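Local coordinates for protein SUBA (Escherichia coli, PDB 2IY9) that cleaves the host endoplasmic reticulum chaperone BiP as the serine protease subunit of the AB5 subtilase cytotoxin, provoking ER stress and eventually cell death, at residues V50-A56 / H89-A94; D63-F69 / L111-R115; S76-V80 / R116-D120; M93-I97 / I256-R260. One frame throughout, in Å; residues are numbered along the deposited sequence.

Contact 1. Residues V50-A56 / H89-A94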
loop_
_atom_site.group_PDB
_atom_site.type_symbol
_atom_site.label_atom_id
_atom_site.label_comp_id
_atom_site.label_asym_id
_atom_site.label_seq_id
_atom_site.Cartn_x
_atom_site.Cartn_y
_atom_site.Cartn_z
ATOM N N VAL A 50 0.780 -5.127 7.165
ATOM C CA VAL A 50 0.361 -3.748 7.409
ATOM C C VAL A 50 1.338 -3.118 8.399
ATOM O O VAL A 50 1.252 -3.348 9.619
ATOM C CB VAL A 50 -1.115 -3.632 7.855
ATOM C CG1 VAL A 50 -1.444 -2.203 8.326
ATOM C CG2 VAL A 50 -2.032 -4.017 6.716
ATOM N N VAL A 51 2.287 -2.360 7.842
ATOM C CA VAL A 51 3.355 -1.725 8.615
ATOM C C VAL A 51 2.838 -0.320 8.933
ATOM O O VAL A 51 2.740 0.561 8.053
ATOM C CB VAL A 51 4.699 -1.715 7.843
ATOM C CG1 VAL A 51 5.835 -1.170 8.730
ATOM C CG2 VAL A 51 5.045 -3.134 7.349
ATOM N N ASP A 52 2.456 -0.128 10.192
ATOM C CA ASP A 52 1.597 1.000 10.534
ATOM C C ASP A 52 1.503 1.195 12.045
ATOM O O ASP A 52 2.424 0.832 12.779
ATOM C CB ASP A 52 0.212 0.771 9.900
ATOM C CG ASP A 52 -0.439 2.059 9.431
ATOM O OD1 ASP A 52 -0.746 2.908 10.304
ATOM O OD2 ASP A 52 -0.648 2.215 8.200
ATOM N N SER A 53 0.390 1.767 12.507
ATOM C CA SER A 53 0.247 2.166 13.905
ATOM C C SER A 53 -0.418 1.094 14.786
ATOM O O SER A 53 -0.762 1.362 15.937
ATOM C CB SER A 53 -0.548 3.468 13.976
ATOM O OG SER A 53 -1.894 3.262 13.574
ATOM N N GLY A 54 -0.594 -0.112 14.239
ATOM C CA GLY A 54 -1.239 -1.215 14.964
ATOM C C GLY A 54 -2.669 -1.426 14.496
ATOM O O GLY A 54 -3.339 -0.485 14.051
ATOM N N VAL A 55 -3.143 -2.670 14.589
ATOM C CA VAL A 55 -4.442 -3.024 14.032
ATOM C C VAL A 55 -5.354 -3.608 15.112
ATOM O O VAL A 55 -4.947 -4.482 15.876
ATOM C CB VAL A 55 -4.299 -4.009 12.849
ATOM C CG1 VAL A 55 -5.684 -4.513 12.375
ATOM C CG2 VAL A 55 -3.532 -3.364 11.699
ATOM N N ALA A 56 -6.573 -3.085 15.169
ATOM C CA ALA A 56 -7.632 -3.594 16.026
ATOM C C ALA A 56 -8.460 -4.572 15.208
ATOM O O ALA A 56 -9.187 -4.171 14.282
ATOM C CB ALA A 56 -8.503 -2.453 16.513
ATOM N N HIS A 89 -5.207 4.643 12.462
ATOM C CA HIS A 89 -4.625 4.571 11.119
ATOM C C HIS A 89 -4.383 3.147 10.614
ATOM O O HIS A 89 -4.802 2.818 9.504
ATOM C CB HIS A 89 -3.345 5.402 11.036
ATOM C CG HIS A 89 -2.879 5.649 9.637
ATOM N ND1 HIS A 89 -3.358 6.685 8.865
ATOM C CD2 HIS A 89 -1.965 5.002 8.875
ATOM C CE1 HIS A 89 -2.762 6.661 7.684
ATOM N NE2 HIS A 89 -1.908 5.656 7.668
ATOM N N GLY A 90 -3.726 2.316 11.425
ATOM C CA GLY A 90 -3.463 0.918 11.048
ATOM C C GLY A 90 -4.743 0.138 10.767
ATOM O O GLY A 90 -4.839 -0.583 9.756
ATOM N N THR A 91 -5.725 0.282 11.661
ATOM C CA THR A 91 -7.039 -0.376 11.513
ATOM C C THR A 91 -7.742 0.079 10.226
ATOM O O THR A 91 -8.304 -0.734 9.485
ATOM C CB THR A 91 -7.970 -0.101 12.735
ATOM O OG1 THR A 91 -7.284 -0.426 13.949
ATOM C CG2 THR A 91 -9.249 -0.930 12.656
ATOM N N ALA A 92 -7.707 1.386 9.973
ATOM C CA ALA A 92 -8.256 1.954 8.749
ATOM C C ALA A 92 -7.672 1.271 7.500
ATOM O O ALA A 92 -8.416 0.832 6.625
ATOM C CB ALA A 92 -8.012 3.454 8.709
ATOM N N MET A 93 -6.342 1.184 7.436
ATOM C CA MET A 93 -5.655 0.622 6.262
ATOM C C MET A 93 -5.971 -0.854 6.074
ATOM O O MET A 93 -6.335 -1.285 4.966
ATOM C CB MET A 93 -4.144 0.851 6.352
ATOM C CG MET A 93 -3.736 2.342 6.507
ATOM S SD MET A 93 -4.338 3.388 5.171
ATOM C CE MET A 93 -5.605 4.362 5.966
ATOM N N ALA A 94 -5.862 -1.606 7.169
ATOM C CA ALA A 94 -6.232 -3.013 7.211
ATOM C C ALA A 94 -7.654 -3.208 6.711
ATOM O O ALA A 94 -7.907 -4.133 5.945
ATOM C CB ALA A 94 -6.077 -3.580 8.612
HETATM O O HOH W 1 -5.466 1.434 14.379
#
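Asp52 meets His89 here in what is inferred to be the charge relay system of a subtilisin-like protease, at a buried junction between the C-terminal end of strand 47-52 and helix 84-98. Strand and helix run nearly antiparallel, at 155°, and the turn after the strand lies against the helix at Gly90 and Thr91. The carboxylate of Asp52 sits at the edge of the His89 ring, with CG in the ring plane and the two planes 30° apart. In the model the ring atom facing it is the carbon CD2; that approach is too short and therefore doubtful, and it is not counted as a hydrogen bond. Met93 places its CE over one face of the same ring, while His89 NE2 bonds to Ser150 O and the ring reaches Ser272, the inferred nucleophile. Ser53 OG accepts from Gly90 N at 3.0 Å and also bonds to Leu86 O, tying the turn to two places on the helix. Gly90 has no side chain, and its CA comes to 3.3 Å from Gly54 O in a CA-H...O contact. Deeper in, the Val55 CG1 methyl lies 3.9 Å from Ala94 CB. Water 1 donates to Gly54 O and accepts from Thr91 N, and two residues after Gly54, Ala56 N donates to Thr91 OG1, 3.0 Å away with 163° at the hydrogen.

Contact 2. Residues D63-F69 / L111-R115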
loop_
_atom_site.group_PDB
_atom_site.type_symbol
_atom_site.label_atom_id
_atom_site.label_comp_id
_atom_site.label_asym_id
_atom_site.label_seq_id
_atom_site.Cartn_x
_atom_site.Cartn_y
_atom_site.Cartn_z
ATOM N N ASP A 63 -11.999 -11.612 11.843
ATOM C CA ASP A 63 -11.409 -12.888 11.441
ATOM C C ASP A 63 -10.179 -12.724 10.527
ATOM O O ASP A 63 -9.817 -13.657 9.809
ATOM C CB ASP A 63 -12.469 -13.728 10.716
ATOM C CG ASP A 63 -13.707 -13.960 11.560
ATOM O OD1 ASP A 63 -13.556 -14.198 12.774
ATOM O OD2 ASP A 63 -14.827 -13.882 11.010
ATOM N N SER A 64 -9.546 -11.552 10.561
ATOM C CA SER A 64 -8.494 -11.199 9.608
ATOM C C SER A 64 -7.064 -11.397 10.115
ATOM O O SER A 64 -6.111 -11.307 9.338
ATOM C CB SER A 64 -8.661 -9.742 9.150
ATOM O OG SER A 64 -9.886 -9.552 8.466
ATOM N N GLU A 65 -6.900 -11.653 11.408
ATOM C CA GLU A 65 -5.552 -11.698 11.961
ATOM C C GLU A 65 -4.755 -12.935 11.563
ATOM O O GLU A 65 -5.186 -14.065 11.794
ATOM C CB GLU A 65 -5.550 -11.522 13.487
ATOM C CG GLU A 65 -4.127 -11.516 14.084
ATOM C CD GLU A 65 -4.101 -11.334 15.596
ATOM O OE1 GLU A 65 -5.106 -10.874 16.165
ATOM O OE2 GLU A 65 -3.065 -11.658 16.219
ATOM N N PHE A 66 -3.578 -12.697 10.994
ATOM C CA PHE A 66 -2.570 -13.743 10.798
ATOM C C PHE A 66 -1.517 -13.666 11.913
ATOM O O PHE A 66 -1.169 -14.671 12.532
ATOM C CB PHE A 66 -1.900 -13.586 9.432
ATOM C CG PHE A 66 -0.751 -14.543 9.190
ATOM C CD1 PHE A 66 -0.993 -15.875 8.848
ATOM C CD2 PHE A 66 0.570 -14.108 9.279
ATOM C CE1 PHE A 66 0.059 -16.752 8.612
ATOM C CE2 PHE A 66 1.643 -14.993 9.022
ATOM C CZ PHE A 66 1.381 -16.306 8.706
ATOM N N ALA A 67 -0.978 -12.471 12.119
ATOM C CA ALA A 67 -0.029 -12.217 13.180
ATOM C C ALA A 67 -0.054 -10.746 13.535
ATOM O O ALA A 67 -0.603 -9.931 12.801
ATOM C CB ALA A 67 1.382 -12.630 12.759
ATOM N N LYS A 68 0.547 -10.414 14.673
ATOM C CA LYS A 68 0.763 -9.025 15.059
ATOM C C LYS A 68 2.092 -8.898 15.793
ATOM O O LYS A 68 2.456 -9.770 16.590
ATOM C CB LYS A 68 -0.405 -8.473 15.889
ATOM C CG LYS A 68 -0.648 -9.172 17.235
ATOM C CD LYS A 68 -1.963 -8.708 17.863
ATOM C CE LYS A 68 -2.326 -9.591 19.063
ATOM N NZ LYS A 68 -2.494 -11.039 18.692
ATOM N N PHE A 69 2.807 -7.818 15.492
ATOM C CA PHE A 69 4.156 -7.560 16.016
ATOM C C PHE A 69 4.283 -6.137 16.519
ATOM O O PHE A 69 3.603 -5.230 16.015
ATOM C CB PHE A 69 5.201 -7.706 14.908
ATOM C CG PHE A 69 5.325 -9.090 14.344
ATOM C CD1 PHE A 69 6.339 -9.944 14.779
ATOM C CD2 PHE A 69 4.476 -9.522 13.317
ATOM C CE1 PHE A 69 6.470 -11.221 14.232
ATOM C CE2 PHE A 69 4.607 -10.793 12.771
ATOM C CZ PHE A 69 5.597 -11.639 13.227
ATOM N N LEU A 111 -5.616 -12.135 4.682
ATOM C CA LEU A 111 -5.374 -11.948 6.097
ATOM C C LEU A 111 -4.384 -10.806 6.265
ATOM O O LEU A 111 -3.814 -10.328 5.282
ATOM C CB LEU A 111 -4.827 -13.228 6.725
ATOM C CG LEU A 111 -5.708 -14.478 6.636
ATOM C CD1 LEU A 111 -4.954 -15.710 7.158
ATOM C CD2 LEU A 111 -6.994 -14.293 7.392
ATOM N N ILE A 112 -4.191 -10.375 7.509
ATOM C CA ILE A 112 -3.386 -9.203 7.808
ATOM C C ILE A 112 -2.334 -9.557 8.865
ATOM O O ILE A 112 -2.648 -10.162 9.897
ATOM C CB ILE A 112 -4.288 -8.040 8.343
ATOM C CG1 ILE A 112 -5.295 -7.574 7.266
ATOM C CG2 ILE A 112 -3.437 -6.877 8.930
ATOM C CD1 ILE A 112 -4.660 -6.908 6.027
ATOM N N SER A 113 -1.093 -9.179 8.590
ATOM C CA SER A 113 -0.025 -9.233 9.586
ATOM C C SER A 113 0.314 -7.804 9.984
ATOM O O SER A 113 0.888 -7.045 9.186
ATOM C CB SER A 113 1.208 -9.942 9.027
ATOM O OG SER A 113 2.255 -9.938 9.982
ATOM N N SER A 114 -0.049 -7.445 11.214
ATOM C CA SER A 114 0.160 -6.095 11.713
ATOM C C SER A 114 1.561 -5.935 12.288
ATOM O O SER A 114 1.998 -6.725 13.134
ATOM C CB SER A 114 -0.880 -5.730 12.758
ATOM O OG SER A 114 -0.680 -4.400 13.192
ATOM N N ARG A 115 2.272 -4.925 11.803
ATOM C CA ARG A 115 3.599 -4.640 12.311
ATOM C C ARG A 115 3.590 -3.199 12.783
ATOM O O ARG A 115 3.673 -2.251 11.976
ATOM C CB ARG A 115 4.660 -4.927 11.241
ATOM C CG ARG A 115 4.733 -6.411 10.878
ATOM C CD ARG A 115 5.691 -6.731 9.746
ATOM N NE ARG A 115 5.779 -8.183 9.580
ATOM C CZ ARG A 115 6.662 -8.957 10.207
ATOM N NH1 ARG A 115 7.554 -8.418 11.037
ATOM N NH2 ARG A 115 6.647 -10.267 10.011
HETATM O O HOH W 2 0.812 -4.906 15.403
#
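Phe69 and Arg115 extend alongside each other in the same direction, with the guanidinium flat on one face of the phenyl ring. Their planes are only 15° apart and Arg115 CZ is 4.0 Å from the ring centroid, a stacked cation-pi pair. The arginine chain runs extended from CG to NE, which carries its head out over the ring, and the salt bridge of NE to Glu144 with the bond of NH1 to Ser132 OG fixes its rotation. Ser113 OG, swung anti to the backbone N (chi1 178°), approaches the edge of the Phe69 ring, at 3.7 Å from CE2. Beneath these side chains two parallel strands pair: Phe69 N donates to Ser114 O at 2.7 Å and Ser114 N to Ala67 O at 3.0 Å. Strand 65-70 is an edge strand of the parallel sheet of the subtilase fold, and 111-116 separates it from strand 47-52. A beta bulge between Glu65 and Ala67 shifts the register by one, so that Glu65 and Lys68 emerge on the same face and Lys68 NZ reaches the syn side of Glu65 OE2 at 2.6 Å in a salt bridge. At the bulge Phe66 N bonds to Ile112 O, and before it Ile112 N bonds to Ser64 O at 2.8 Å. Phe66 CB packs 4.0 Å from Leu111 CB, and Ile112 reaches across to Val50 and Ile97.

Contact 3. Residues S76-V80 / R116-D120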
loop_
_atom_site.group_PDB
_atom_site.type_symbol
_atom_site.label_atom_id
_atom_site.label_comp_id
_atom_site.label_asym_id
_atom_site.label_seq_id
_atom_site.Cartn_x
_atom_site.Cartn_y
_atom_site.Cartn_z
ATOM N N SER A 76 4.215 -3.072 22.600
ATOM C CA SER A 76 2.826 -3.428 22.307
ATOM C C SER A 76 2.498 -3.499 20.805
ATOM O O SER A 76 2.882 -2.611 20.041
ATOM C CB SER A 76 1.873 -2.449 22.986
ATOM O OG SER A 76 0.526 -2.767 22.691
ATOM N N PRO A 77 1.780 -4.561 20.386
ATOM C CA PRO A 77 1.322 -4.694 19.003
ATOM C C PRO A 77 0.003 -3.953 18.732
ATOM O O PRO A 77 -0.441 -3.876 17.579
ATOM C CB PRO A 77 1.105 -6.196 18.870
ATOM C CG PRO A 77 0.603 -6.594 20.210
ATOM C CD PRO A 77 1.381 -5.731 21.198
ATOM N N PHE A 78 -0.609 -3.409 19.789
ATOM C CA PHE A 78 -1.926 -2.786 19.685
ATOM C C PHE A 78 -1.811 -1.274 19.502
ATOM O O PHE A 78 -0.857 -0.675 19.998
ATOM C CB PHE A 78 -2.756 -3.092 20.938
ATOM C CG PHE A 78 -2.861 -4.560 21.247
ATOM C CD1 PHE A 78 -3.608 -5.405 20.427
ATOM C CD2 PHE A 78 -2.218 -5.098 22.360
ATOM C CE1 PHE A 78 -3.710 -6.772 20.710
ATOM C CE2 PHE A 78 -2.314 -6.459 22.654
ATOM C CZ PHE A 78 -3.062 -7.297 21.822
ATOM N N PRO A 79 -2.786 -0.652 18.805
ATOM C CA PRO A 79 -2.698 0.798 18.647
ATOM C C PRO A 79 -2.999 1.521 19.961
ATOM O O PRO A 79 -3.749 1.006 20.800
ATOM C CB PRO A 79 -3.773 1.108 17.604
ATOM C CG PRO A 79 -4.771 0.015 17.751
ATOM C CD PRO A 79 -3.983 -1.207 18.145
ATOM N N VAL A 80 -2.400 2.698 20.124
ATOM C CA VAL A 80 -2.551 3.495 21.341
ATOM C C VAL A 80 -3.243 4.824 21.051
ATOM O O VAL A 80 -3.339 5.255 19.892
ATOM C CB VAL A 80 -1.200 3.733 22.062
ATOM C CG1 VAL A 80 -0.604 2.411 22.545
ATOM C CG2 VAL A 80 -0.218 4.488 21.165
ATOM N N ARG A 116 3.457 -3.027 14.097
ATOM C CA ARG A 116 3.299 -1.683 14.641
ATOM C C ARG A 116 4.652 -0.986 14.754
ATOM O O ARG A 116 5.545 -1.486 15.434
ATOM C CB ARG A 116 2.560 -1.684 15.979
ATOM C CG ARG A 116 2.297 -0.253 16.468
ATOM C CD ARG A 116 1.665 -0.146 17.856
ATOM N NE ARG A 116 2.077 1.136 18.441
ATOM C CZ ARG A 116 2.117 1.429 19.740
ATOM N NH1 ARG A 116 1.731 0.556 20.670
ATOM N NH2 ARG A 116 2.543 2.625 20.110
ATOM N N VAL A 117 4.790 0.167 14.096
ATOM C CA VAL A 117 6.072 0.897 14.067
ATOM C C VAL A 117 6.003 2.332 14.617
ATOM O O VAL A 117 7.044 2.983 14.810
ATOM C CB VAL A 117 6.693 0.916 12.642
ATOM C CG1 VAL A 117 7.043 -0.491 12.198
ATOM C CG2 VAL A 117 5.753 1.583 11.642
ATOM N N ILE A 118 4.771 2.806 14.835
ATOM C CA ILE A 118 4.464 4.143 15.353
ATOM C C ILE A 118 3.215 4.047 16.252
ATOM O O ILE A 118 2.470 3.076 16.165
ATOM C CB ILE A 118 4.242 5.194 14.214
ATOM C CG1 ILE A 118 3.084 4.786 13.281
ATOM C CG2 ILE A 118 5.550 5.454 13.438
ATOM C CD1 ILE A 118 2.782 5.783 12.146
ATOM N N PRO A 119 3.019 5.011 17.172
ATOM C CA PRO A 119 3.962 6.055 17.546
ATOM C C PRO A 119 5.042 5.460 18.449
ATOM O O PRO A 119 4.959 4.280 18.831
ATOM C CB PRO A 119 3.096 7.053 18.328
ATOM C CG PRO A 119 2.023 6.231 18.924
ATOM C CD PRO A 119 1.763 5.093 17.948
ATOM N N ASP A 120 6.045 6.270 18.776
ATOM C CA ASP A 120 7.115 5.863 19.685
ATOM C C ASP A 120 7.822 4.589 19.225
ATOM O O ASP A 120 8.085 3.683 20.012
ATOM C CB ASP A 120 6.579 5.723 21.118
ATOM C CG ASP A 120 5.750 6.921 21.544
ATOM O OD1 ASP A 120 6.200 8.057 21.318
ATOM O OD2 ASP A 120 4.636 6.734 22.073
#
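The backbones of Pro77 and Arg116 come closest, 5.7 Å between their CA atoms, and the two irregular segments then diverge to 8.0 Å between the CA atoms of Val80 and Pro119, which follows a cis peptide bond. The side chain of Arg116 fills the gap between them. Its CG is anti to the backbone N (chi1 -175°) and the chain stays extended to NE, so the guanidinium is delivered between the carbonyls of 76-80 and the turn of its own segment. NH1 lies 2.9 Å from Phe78 O, with Ser76 O also near, and forms a salt bridge with Asp74. On the other side NE donates to Ile118 O at 3.0 Å, 163° at the hydrogen. The carbonyl oxygen lies in the guanidinium plane, although NE itself stands above the plane of that carbonyl. NH2 adds a weak bond to Pro119 O. Val80 crosses the arginine at about a right angle, its CG2 methyl 3.5 Å from NH2, and the same methyl packs 3.6 Å from Pro119 CG. The Asp74 salt bridge and the bonds to Ile118 O and Pro119 O thus hold the guanidinium of the buried Arg116. Ser76 braces its own segment by an ST turn, OG accepting from Phe78 N. The contact lies near the surface, joining the loop between strand 65-70 and helix 84-98 to the one between strand 111-116 and helix 125-134: Pro119 rests on Leu86 of helix 84-98, Pro77 and Phe78 touch Lys68 of strand 65-70, and Ile118 reaches Trp126 of helix 125-134.

Contact 4. Residues M93-I97 / I256-R260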
loop_
_atom_site.group_PDB
_atom_site.type_symbol
_atom_site.label_atom_id
_atom_site.label_comp_id
_atom_site.label_asym_id
_atom_site.label_seq_id
_atom_site.Cartn_x
_atom_site.Cartn_y
_atom_site.Cartn_z
ATOM N N MET A 93 -6.342 1.184 7.436
ATOM C CA MET A 93 -5.655 0.622 6.262
ATOM C C MET A 93 -5.971 -0.854 6.074
ATOM O O MET A 93 -6.335 -1.285 4.966
ATOM C CB MET A 93 -4.144 0.851 6.352
ATOM C CG MET A 93 -3.736 2.342 6.507
ATOM S SD MET A 93 -4.338 3.388 5.171
ATOM C CE MET A 93 -5.605 4.362 5.966
ATOM N N ALA A 94 -5.862 -1.606 7.169
ATOM C CA ALA A 94 -6.232 -3.013 7.211
ATOM C C ALA A 94 -7.654 -3.208 6.711
ATOM O O ALA A 94 -7.907 -4.133 5.945
ATOM C CB ALA A 94 -6.077 -3.580 8.612
ATOM N N SER A 95 -8.570 -2.324 7.115
ATOM C CA SER A 95 -9.961 -2.463 6.688
ATOM C C SER A 95 -10.096 -2.290 5.177
ATOM O O SER A 95 -10.824 -3.052 4.540
ATOM C CB SER A 95 -10.913 -1.551 7.474
ATOM O OG SER A 95 -10.842 -0.186 7.084
ATOM N N LEU A 96 -9.379 -1.313 4.605
ATOM C CA LEU A 96 -9.449 -1.060 3.159
ATOM C C LEU A 96 -8.927 -2.237 2.326
ATOM O O LEU A 96 -9.451 -2.521 1.252
ATOM C CB LEU A 96 -8.710 0.231 2.790
ATOM C CG LEU A 96 -9.317 1.524 3.341
ATOM C CD1 LEU A 96 -8.393 2.686 3.022
ATOM C CD2 LEU A 96 -10.755 1.779 2.810
ATOM N N ILE A 97 -7.910 -2.913 2.854
ATOM C CA ILE A 97 -7.333 -4.094 2.227
ATOM C C ILE A 97 -8.254 -5.310 2.366
ATOM O O ILE A 97 -8.506 -6.020 1.390
ATOM C CB ILE A 97 -5.947 -4.411 2.825
ATOM C CG1 ILE A 97 -4.953 -3.276 2.522
ATOM C CG2 ILE A 97 -5.399 -5.770 2.312
ATOM C CD1 ILE A 97 -3.709 -3.348 3.398
ATOM N N ILE A 256 -12.951 8.224 1.057
ATOM C CA ILE A 256 -12.772 6.797 1.327
ATOM C C ILE A 256 -13.231 6.463 2.749
ATOM O O ILE A 256 -12.715 7.021 3.721
ATOM C CB ILE A 256 -11.284 6.355 1.153
ATOM C CG1 ILE A 256 -10.687 6.821 -0.195
ATOM C CG2 ILE A 256 -11.138 4.847 1.398
ATOM C CD1 ILE A 256 -11.253 6.130 -1.478
ATOM N N THR A 257 -14.207 5.563 2.864
ATOM C CA THR A 257 -14.741 5.167 4.169
ATOM C C THR A 257 -13.872 4.034 4.749
ATOM O O THR A 257 -13.487 3.122 4.023
ATOM C CB THR A 257 -16.223 4.733 4.054
ATOM O OG1 THR A 257 -16.980 5.763 3.391
ATOM C CG2 THR A 257 -16.832 4.503 5.417
ATOM N N PHE A 258 -13.558 4.109 6.041
ATOM C CA PHE A 258 -12.687 3.124 6.698
ATOM C C PHE A 258 -13.152 2.774 8.116
ATOM O O PHE A 258 -13.992 3.465 8.697
ATOM C CB PHE A 258 -11.242 3.629 6.732
ATOM C CG PHE A 258 -11.085 4.968 7.400
ATOM C CD1 PHE A 258 -11.130 5.083 8.790
ATOM C CD2 PHE A 258 -10.912 6.118 6.636
ATOM C CE1 PHE A 258 -11.000 6.326 9.413
ATOM C CE2 PHE A 258 -10.769 7.361 7.247
ATOM C CZ PHE A 258 -10.814 7.465 8.639
ATOM N N LEU A 259 -12.586 1.702 8.664
ATOM C CA LEU A 259 -12.927 1.210 9.992
ATOM C C LEU A 259 -12.051 1.835 11.087
ATOM O O LEU A 259 -10.836 2.007 10.899
ATOM C CB LEU A 259 -12.763 -0.316 10.025
ATOM C CG LEU A 259 -13.205 -1.088 11.271
ATOM C CD1 LEU A 259 -14.715 -0.964 11.447
ATOM C CD2 LEU A 259 -12.781 -2.554 11.175
ATOM N N ARG A 260 -12.676 2.160 12.221
ATOM C CA ARG A 260 -11.978 2.645 13.425
ATOM C C ARG A 260 -11.956 1.552 14.516
ATOM O O ARG A 260 -12.824 0.679 14.512
ATOM C CB ARG A 260 -12.683 3.886 13.977
ATOM C CG ARG A 260 -12.780 5.085 13.022
ATOM C CD ARG A 260 -13.879 6.038 13.485
ATOM N NE ARG A 260 -13.759 6.303 14.915
ATOM C CZ ARG A 260 -13.004 7.265 15.441
ATOM N NH1 ARG A 260 -12.305 8.079 14.656
ATOM N NH2 ARG A 260 -12.949 7.410 16.759
#
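Ser95 and Leu96 of helix 84-98 press against strand 256-259, which crosses the helix at 111°, and the packing is tight at two points. Leu96 CD2 comes to 3.4 Å from Ile256 CG2, a short carbon pair, and is also 3.3 Å from Thr257 O, so this single methyl wedges against both side chain and backbone of the strand. At the second point Ser95 CB and Leu259 CB are likewise only 3.4 Å apart. The hydroxyl there is turned between the backbone N and the carbonyl carbon (chi1 75°), where OG accepts a nearly straight bond from Leu259 N, 3.0 Å and 165° at the hydrogen. With its own proton it bonds to Ala92 O, one turn earlier in the helix, so the buried oxygen is held from two sides. The outer side is looser: Thr257 is partly exposed, and its side chain stays 6.3 Å from the helix segment, touching Ile103 instead. Inward, Leu96 and Ile256 both lean on Glu273 of helix 271-288. In this subtilase fold the helix bearing the inferred catalytic His89 is thereby joined to the antiparallel pair 256-259 and 265-268, which directly precedes the helix of the inferred nucleophile Ser272.

How the contacts relate
Contacts 1 and 2 meet within one parallel sheet, where strand 111-116 lies between 47-52 and 65-70; their centres are 10 Å apart, and Val50 pairs with Ser113 and Arg115. Contact 3 joins the loops that follow strands 65-70 and 111-116, its centre about 9 Å from that of contact 1, with Asp52 O probably bonded to Val117 N. Contact 4 shares Met93 and Ala94 with contact 1, and lies about 17 Å from contact 3, centre to centre, without touching it. Along the chain contacts 1, 2 and 3 interleave, and contact 4 interleaves with 2 and 3 while bringing in a distant strand. Together they tie the helix carrying the inferred catalytic His89 to the sheet bearing Asp52 and to strand 256-259.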